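PDB 3C18: nucleotidyltransferase-like protein from Exiguobacterium sibiricum, which is of unproven function but probably transfers or binds nucleotides, joining a nucleotidyltransferase-like domain to helical substrate-binding-like and helix-turn-helix domains. Local coordinates for residues F134-N139 and Y150-H155; E192-S197 and E202-L207. All coordinates share one frame; numbering follows the deposited sequence. Where two conformers were deposited one is given.

Contact 1. Residues F134-N139 and Y150-H155; sequences FQDGRN and YTHVHH
Asp136 and Gly137 meet His152 and Val153 where two consecutive helices pack antiparallel as an alpha-hairpin in the YgxA-like substrate-binding domain. Helix 116-142 runs out, the chain turns, and helix 146-167 returns beside it; the local axes come within 7.7 Å at 153°. That is close for two helices, and the reason lies at Gly137: with no side chain there, its CA stands 4.9 Å from the CA of His152. Val153 fills the adjoining space with CG2, 4.4 Å from Gly137 CA, and its side chain also reaches Leu194 and Leu209, so the hairpin is joined to helices 185-195 and 201-218. The backbone places His152 CB 3.8 Å from Gly137 N, and CG, anti to the carbonyl carbon (chi1 -67°), sets the ring beside Asp136. Carboxylate and imidazole planes are 66° apart, and the pair makes no hydrogen bond: although Asp136 OD2 lies 3.5 Å from His152 ND1, the geometry is poor, and ND1 is taken up as acceptor of Arg133 NE. Arg133, one turn earlier on the first helix, joins the two instead: its NH2 forms a salt bridge with Asp136 OD2, and the bond from NE probably fixes the rotation of the ring. The closest touch between the two side chains is accordingly carbon to nitrogen, Asp136 CB to His152 ND1 at 3.4 Å.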
loop_
_atom_site.group_PDB
_atom_site.type_symbol
_atom_site.label_atom_id
_atom_site.label_comp_id
_atom_site.label_asym_id
_atom_site.label_seq_id
_atom_site.Cartn_x
_atom_site.Cartn_y
_atom_site.Cartn_z
ATOM N N PHE A 134 -3.002 13.412 7.617
ATOM C CA PHE A 134 -3.229 14.682 8.344
ATOM C C PHE A 134 -3.836 14.397 9.723
ATOM O O PHE A 134 -3.416 14.890 10.749
ATOM C CB PHE A 134 -4.118 15.627 7.533
ATOM C CG PHE A 134 -4.646 16.786 8.328
ATOM C CD1 PHE A 134 -3.841 17.884 8.603
ATOM C CD2 PHE A 134 -5.943 16.790 8.789
ATOM C CE1 PHE A 134 -4.320 18.923 9.350
ATOM C CE2 PHE A 134 -6.424 17.843 9.521
ATOM C CZ PHE A 134 -5.597 18.917 9.798
ATOM N N GLN A 135 -4.828 13.545 9.747
ATOM C CA GLN A 135 -5.501 13.216 11.021
ATOM C C GLN A 135 -4.567 12.550 11.997
ATOM O O GLN A 135 -4.591 12.823 13.200
ATOM C CB GLN A 135 -6.737 12.352 10.754
ATOM C CG GLN A 135 -7.838 13.202 10.104
ATOM C CD GLN A 135 -9.037 12.383 9.655
ATOM O OE1 GLN A 135 -8.956 11.153 9.492
ATOM N NE2 GLN A 135 -10.148 13.072 9.421
ATOM N N ASP A 136 -3.696 11.699 11.490
ATOM C CA ASP A 136 -2.799 10.945 12.371
ATOM C C ASP A 136 -1.787 11.922 12.902
ATOM O O ASP A 136 -1.384 11.873 14.061
ATOM C CB ASP A 136 -2.041 9.828 11.636
ATOM C CG ASP A 136 -2.890 8.601 11.383
ATOM O OD1 ASP A 136 -4.076 8.582 11.768
ATOM O OD2 ASP A 136 -2.355 7.655 10.792
ATOM N N GLY A 137 -1.337 12.783 11.996
ATOM C CA GLY A 137 -0.342 13.799 12.303
ATOM C C GLY A 137 -0.812 14.735 13.393
ATOM O O GLY A 137 -0.068 15.110 14.293
ATOM N N ARG A 138 -2.084 15.083 13.312
ATOM C CA ARG A 138 -2.688 16.010 14.263
ATOM C C ARG A 138 -2.844 15.332 15.602
ATOM O O ARG A 138 -2.547 15.881 16.668
ATOM C CB ARG A 138 -4.018 16.493 13.694
ATOM C CG ARG A 138 -4.703 17.495 14.572
ATOM C CD ARG A 138 -5.963 18.005 13.917
ATOM N NE ARG A 138 -6.867 16.902 13.627
ATOM C CZ ARG A 138 -7.983 17.032 12.922
ATOM N NH1 ARG A 138 -8.325 18.233 12.445
ATOM N NH2 ARG A 138 -8.740 15.968 12.687
ATOM N N ASN A 139 -3.281 14.097 15.548
ATOM C CA ASN A 139 -3.466 13.310 16.746
ATOM C C ASN A 139 -2.129 13.099 17.459
ATOM O O ASN A 139 -2.005 13.323 18.651
ATOM C CB ASN A 139 -4.159 11.982 16.414
ATOM C CG ASN A 139 -4.318 11.071 17.649
ATOM O OD1 ASN A 139 -3.554 10.108 17.829
ATOM N ND2 ASN A 139 -5.287 11.392 18.513
ATOM N N TYR A 150 5.659 14.192 12.769
ATOM C CA TYR A 150 6.438 14.685 11.626
ATOM C C TYR A 150 6.359 13.721 10.497
ATOM O O TYR A 150 6.175 14.105 9.349
ATOM C CB TYR A 150 7.899 14.868 11.978
ATOM C CG TYR A 150 8.721 15.547 10.910
ATOM C CD1 TYR A 150 9.159 14.852 9.791
ATOM C CD2 TYR A 150 9.021 16.896 11.002
ATOM C CE1 TYR A 150 9.921 15.479 8.788
ATOM C CE2 TYR A 150 9.794 17.539 10.009
ATOM C CZ TYR A 150 10.251 16.832 8.916
ATOM O OH TYR A 150 11.013 17.469 7.943
ATOM N N THR A 151 6.437 12.440 10.828
ATOM C CA THR A 151 6.378 11.404 9.807
ATOM C C THR A 151 5.085 11.490 9.013
ATOM O O THR A 151 5.091 11.464 7.797
ATOM C CB THR A 151 6.579 9.971 10.390
ATOM O OG1 THR A 151 7.871 9.885 11.003
ATOM C CG2 THR A 151 6.511 8.967 9.294
ATOM N N HIS A 152 3.965 11.622 9.713
ATOM C CA HIS A 152 2.650 11.668 9.061
ATOM C C HIS A 152 2.404 12.979 8.351
ATOM O O HIS A 152 1.864 13.007 7.259
ATOM C CB HIS A 152 1.540 11.319 10.044
ATOM C CG HIS A 152 1.613 9.900 10.492
ATOM N ND1 HIS A 152 0.789 8.917 9.981
ATOM C CD2 HIS A 152 2.469 9.270 11.332
ATOM C CE1 HIS A 152 1.101 7.756 10.528
ATOM N NE2 HIS A 152 2.123 7.939 11.338
ATOM N N VAL A 153 2.884 14.056 8.946
ATOM C CA VAL A 153 2.702 15.360 8.332
ATOM C C VAL A 153 3.430 15.391 6.998
ATOM O O VAL A 153 2.922 15.898 5.993
ATOM C CB VAL A 153 3.176 16.507 9.214
ATOM C CG1 VAL A 153 3.435 17.720 8.365
ATOM C CG2 VAL A 153 2.104 16.782 10.273
ATOM N N HIS A 154 4.615 14.800 6.992
ATOM C CA HIS A 154 5.472 14.783 5.791
ATOM C C HIS A 154 4.782 13.968 4.702
ATOM O O HIS A 154 4.679 14.370 3.551
ATOM C CB HIS A 154 6.856 14.218 6.137
ATOM C CG HIS A 154 7.743 14.045 4.956
ATOM N ND1 HIS A 154 7.664 12.948 4.130
ATOM C CD2 HIS A 154 8.711 14.839 4.439
ATOM C CE1 HIS A 154 8.531 13.080 3.145
ATOM N NE2 HIS A 154 9.190 14.209 3.316
ATOM N N HIS A 155 4.245 12.833 5.088
ATOM C CA HIS A 155 3.547 11.970 4.140
ATOM C C HIS A 155 2.325 12.687 3.594
ATOM O O HIS A 155 2.029 12.643 2.405
ATOM C CB HIS A 155 3.130 10.659 4.799
ATOM C CG HIS A 155 4.275 9.760 5.159
ATOM N ND1 HIS A 155 4.099 8.432 5.469
ATOM C CD2 HIS A 155 5.608 9.992 5.253
ATOM C CE1 HIS A 155 5.267 7.885 5.755
ATOM N NE2 HIS A 155 6.202 8.808 5.620
#

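Contact 2. Residues E192-S197 and E202-L207; sequences EQLLLS and EQRIHL
Helix 185-195 ends within the first segment, Leu196 being the first residue to leave helical backbone angles, and a short loop leads into helix 201-218, so that the CA atoms of Leu194 and Arg204 come within 5.9 Å in an antiparallel alpha-hairpin within the YgxA-like substrate-binding domain. Arg204 contributes the largest share and takes part in every close touch. Its CG sits between the backbone N and the carbonyl carbon (chi1 70°), and a further bend at chi3 brings the guanidinium to the end of the first helix. Leu194 crosses this side chain at about a right angle, its CD1 lying 3.9 Å from Arg204 CG and touching the aliphatic part of the arginine. Farther out, Ser197 CB rests over the centre of one guanidinium face, 3.7 Å above the plane, while Ser197 OG approaches Arg204 CB at 3.4 Å. The hydroxyl has its own polar partner in the backbone N of Glu199. Between the segments there is no direct hydrogen bond: Ser197 O is near Arg204 NH2, but the angle is poor, and NH2 bonds to the carbonyl oxygen of Glu199. A water bridges the remaining gap, donating to Leu194 O at 2.8 Å and accepting from Arg204 NH1 at 2.9 Å. NH1 also reaches Leu195 O of the second subunit through a weak hydrogen bond. The positive guanidinium thus meets the loop carbonyl of Glu199 directly and, through water, Leu194 O at the C-terminal end of helix 185-195, where the helix dipole would probably stabilise its charge.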
loop_
_atom_site.group_PDB
_atom_site.type_symbol
_atom_site.label_atom_id
_atom_site.label_comp_id
_atom_site.label_asym_id
_atom_site.label_seq_id
_atom_site.Cartn_x
_atom_site.Cartn_y
_atom_site.Cartn_z
ATOM N N GLU A 192 8.441 23.390 1.688
ATOM C CA GLU A 192 9.745 24.041 1.745
ATOM C C GLU A 192 9.938 24.640 3.131
ATOM O O GLU A 192 10.995 24.535 3.725
ATOM C CB GLU A 192 9.837 25.125 0.661
ATOM C CG GLU A 192 11.240 25.453 0.237
ATOM C CD GLU A 192 11.295 26.318 -1.021
ATOM O OE1 GLU A 192 10.557 27.328 -1.066
ATOM O OE2 GLU A 192 12.086 25.993 -1.948
ATOM N N GLN A 193 8.880 25.254 3.631
ATOM C CA GLN A 193 8.874 25.847 4.969
ATOM C C GLN A 193 9.176 24.812 6.010
ATOM O O GLN A 193 9.775 25.116 7.033
ATOM C CB GLN A 193 7.497 26.389 5.364
ATOM C CG GLN A 193 7.018 27.669 4.763
ATOM C CD GLN A 193 5.512 27.838 5.057
ATOM O OE1 GLN A 193 4.991 27.363 6.115
ATOM N NE2 GLN A 193 4.795 28.467 4.114
ATOM N N LEU A 194 8.646 23.613 5.796
ATOM C CA LEU A 194 8.804 22.514 6.768
ATOM C C LEU A 194 10.247 22.035 6.717
ATOM O O LEU A 194 10.876 21.821 7.740
ATOM C CB LEU A 194 7.821 21.345 6.504
ATOM C CG LEU A 194 7.954 20.108 7.418
ATOM C CD1 LEU A 194 7.806 20.493 8.833
ATOM C CD2 LEU A 194 6.967 18.948 7.071
ATOM N N LEU A 195 10.787 21.914 5.514
ATOM C CA LEU A 195 12.122 21.345 5.383
ATOM C C LEU A 195 13.161 22.314 5.860
ATOM O O LEU A 195 14.054 21.975 6.619
ATOM C CB LEU A 195 12.451 20.967 3.938
ATOM C CG LEU A 195 11.772 19.715 3.387
ATOM C CD1 LEU A 195 12.455 19.235 2.126
ATOM C CD2 LEU A 195 11.755 18.641 4.444
ATOM N N LEU A 196 13.037 23.532 5.387
ATOM C CA LEU A 196 14.096 24.532 5.600
ATOM C C LEU A 196 13.826 25.348 6.831
ATOM O O LEU A 196 14.391 26.410 7.035
ATOM C CB LEU A 196 14.192 25.447 4.387
ATOM C CG LEU A 196 14.347 24.712 3.052
ATOM C CD1 LEU A 196 14.399 25.750 1.906
ATOM C CD2 LEU A 196 15.581 23.809 3.075
ATOM N N SER A 197 12.930 24.830 7.648
ATOM C CA SER A 197 12.497 25.530 8.854
ATOM C C SER A 197 13.639 25.621 9.819
ATOM O O SER A 197 14.470 24.711 9.904
ATOM C CB SER A 197 11.341 24.780 9.555
ATOM O OG SER A 197 10.878 25.491 10.692
ATOM N N GLU A 202 8.422 21.250 17.243
ATOM C CA GLU A 202 7.007 21.393 17.565
ATOM C C GLU A 202 6.382 22.467 16.696
ATOM O O GLU A 202 5.312 22.292 16.131
ATOM C CB GLU A 202 6.782 21.752 19.051
ATOM C CG GLU A 202 7.175 20.668 20.012
ATOM C CD GLU A 202 8.641 20.782 20.480
ATOM O OE1 GLU A 202 9.436 21.433 19.785
ATOM O OE2 GLU A 202 9.001 20.207 21.533
ATOM N N GLN A 203 7.058 23.599 16.620
ATOM C CA GLN A 203 6.521 24.726 15.896
ATOM C C GLN A 203 6.413 24.410 14.415
ATOM O O GLN A 203 5.389 24.699 13.790
ATOM C CB GLN A 203 7.355 25.977 16.122
ATOM C CG GLN A 203 6.725 27.200 15.523
ATOM C CD GLN A 203 5.444 27.602 16.230
ATOM O OE1 GLN A 203 5.416 27.723 17.452
ATOM N NE2 GLN A 203 4.379 27.830 15.464
ATOM N N ARG A 204 7.436 23.786 13.852
ATOM C CA ARG A 204 7.406 23.559 12.385
ATOM C C ARG A 204 6.271 22.579 12.037
ATOM O O ARG A 204 5.582 22.731 11.034
ATOM C CB ARG A 204 8.742 23.111 11.835
ATOM C CG ARG A 204 9.098 21.716 12.257
ATOM C CD ARG A 204 10.462 21.315 11.709
ATOM N NE ARG A 204 11.514 22.165 12.225
ATOM C CZ ARG A 204 12.764 22.079 11.838
ATOM N NH1 ARG A 204 13.102 21.192 10.922
ATOM N NH2 ARG A 204 13.671 22.883 12.355
ATOM N N ILE A 205 6.063 21.600 12.896
ATOM C CA ILE A 205 4.980 20.630 12.682
ATOM C C ILE A 205 3.637 21.311 12.804
ATOM O O ILE A 205 2.702 21.042 12.080
ATOM C CB ILE A 205 5.026 19.433 13.722
ATOM C CG1 ILE A 205 6.298 18.606 13.570
ATOM C CG2 ILE A 205 3.820 18.539 13.579
ATOM C CD1 ILE A 205 6.537 17.672 14.750
ATOM N N HIS A 206 3.529 22.186 13.776
ATOM C CA HIS A 206 2.268 22.874 14.052
ATOM C C HIS A 206 1.900 23.782 12.871
ATOM O O HIS A 206 0.745 23.881 12.454
ATOM C CB HIS A 206 2.426 23.741 15.302
ATOM C CG HIS A 206 1.253 24.624 15.579
ATOM N ND1 HIS A 206 0.029 24.127 15.994
ATOM C CD2 HIS A 206 1.124 25.969 15.528
ATOM C CE1 HIS A 206 -0.805 25.131 16.170
ATOM N NE2 HIS A 206 -0.168 26.258 15.889
ATOM N N LEU A 207 2.913 24.479 12.370
ATOM C CA LEU A 207 2.725 25.370 11.209
ATOM C C LEU A 207 2.332 24.580 9.940
ATOM O O LEU A 207 1.472 24.988 9.146
ATOM C CB LEU A 207 4.000 26.145 10.953
ATOM C CG LEU A 207 4.297 27.282 11.919
ATOM C CD1 LEU A 207 5.502 28.034 11.371
ATOM C CD2 LEU A 207 3.092 28.206 12.070
HETATM O O HOH W 1 12.159 19.571 8.667
HETATM O O HOH W 2 14.851 22.422 8.873
#

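Overall arrangement
Contact 1 and contact 2 illustrate how successive antiparallel helix pairs share one core: the first hairpin closes before the second opens, their centres are 12 Å apart, and both lie on the same side of the chain's centre. Tyr150 is the main joint, its CE2 3.7 Å from Leu194 CD1 and its OH 3.8 Å from Leu195 CD2, while its backbone N lies 4.1 Å from Ile205 CD1. Both contacts border the second subunit. The hydroxyl of Tyr150 bonds to that of Tyr150 of the second subunit, and Glu192 of contact 2 bonds to Tyr147 there, so helices 146-167, 185-195 and 201-218 serve both the domain core and part of the dimer interface.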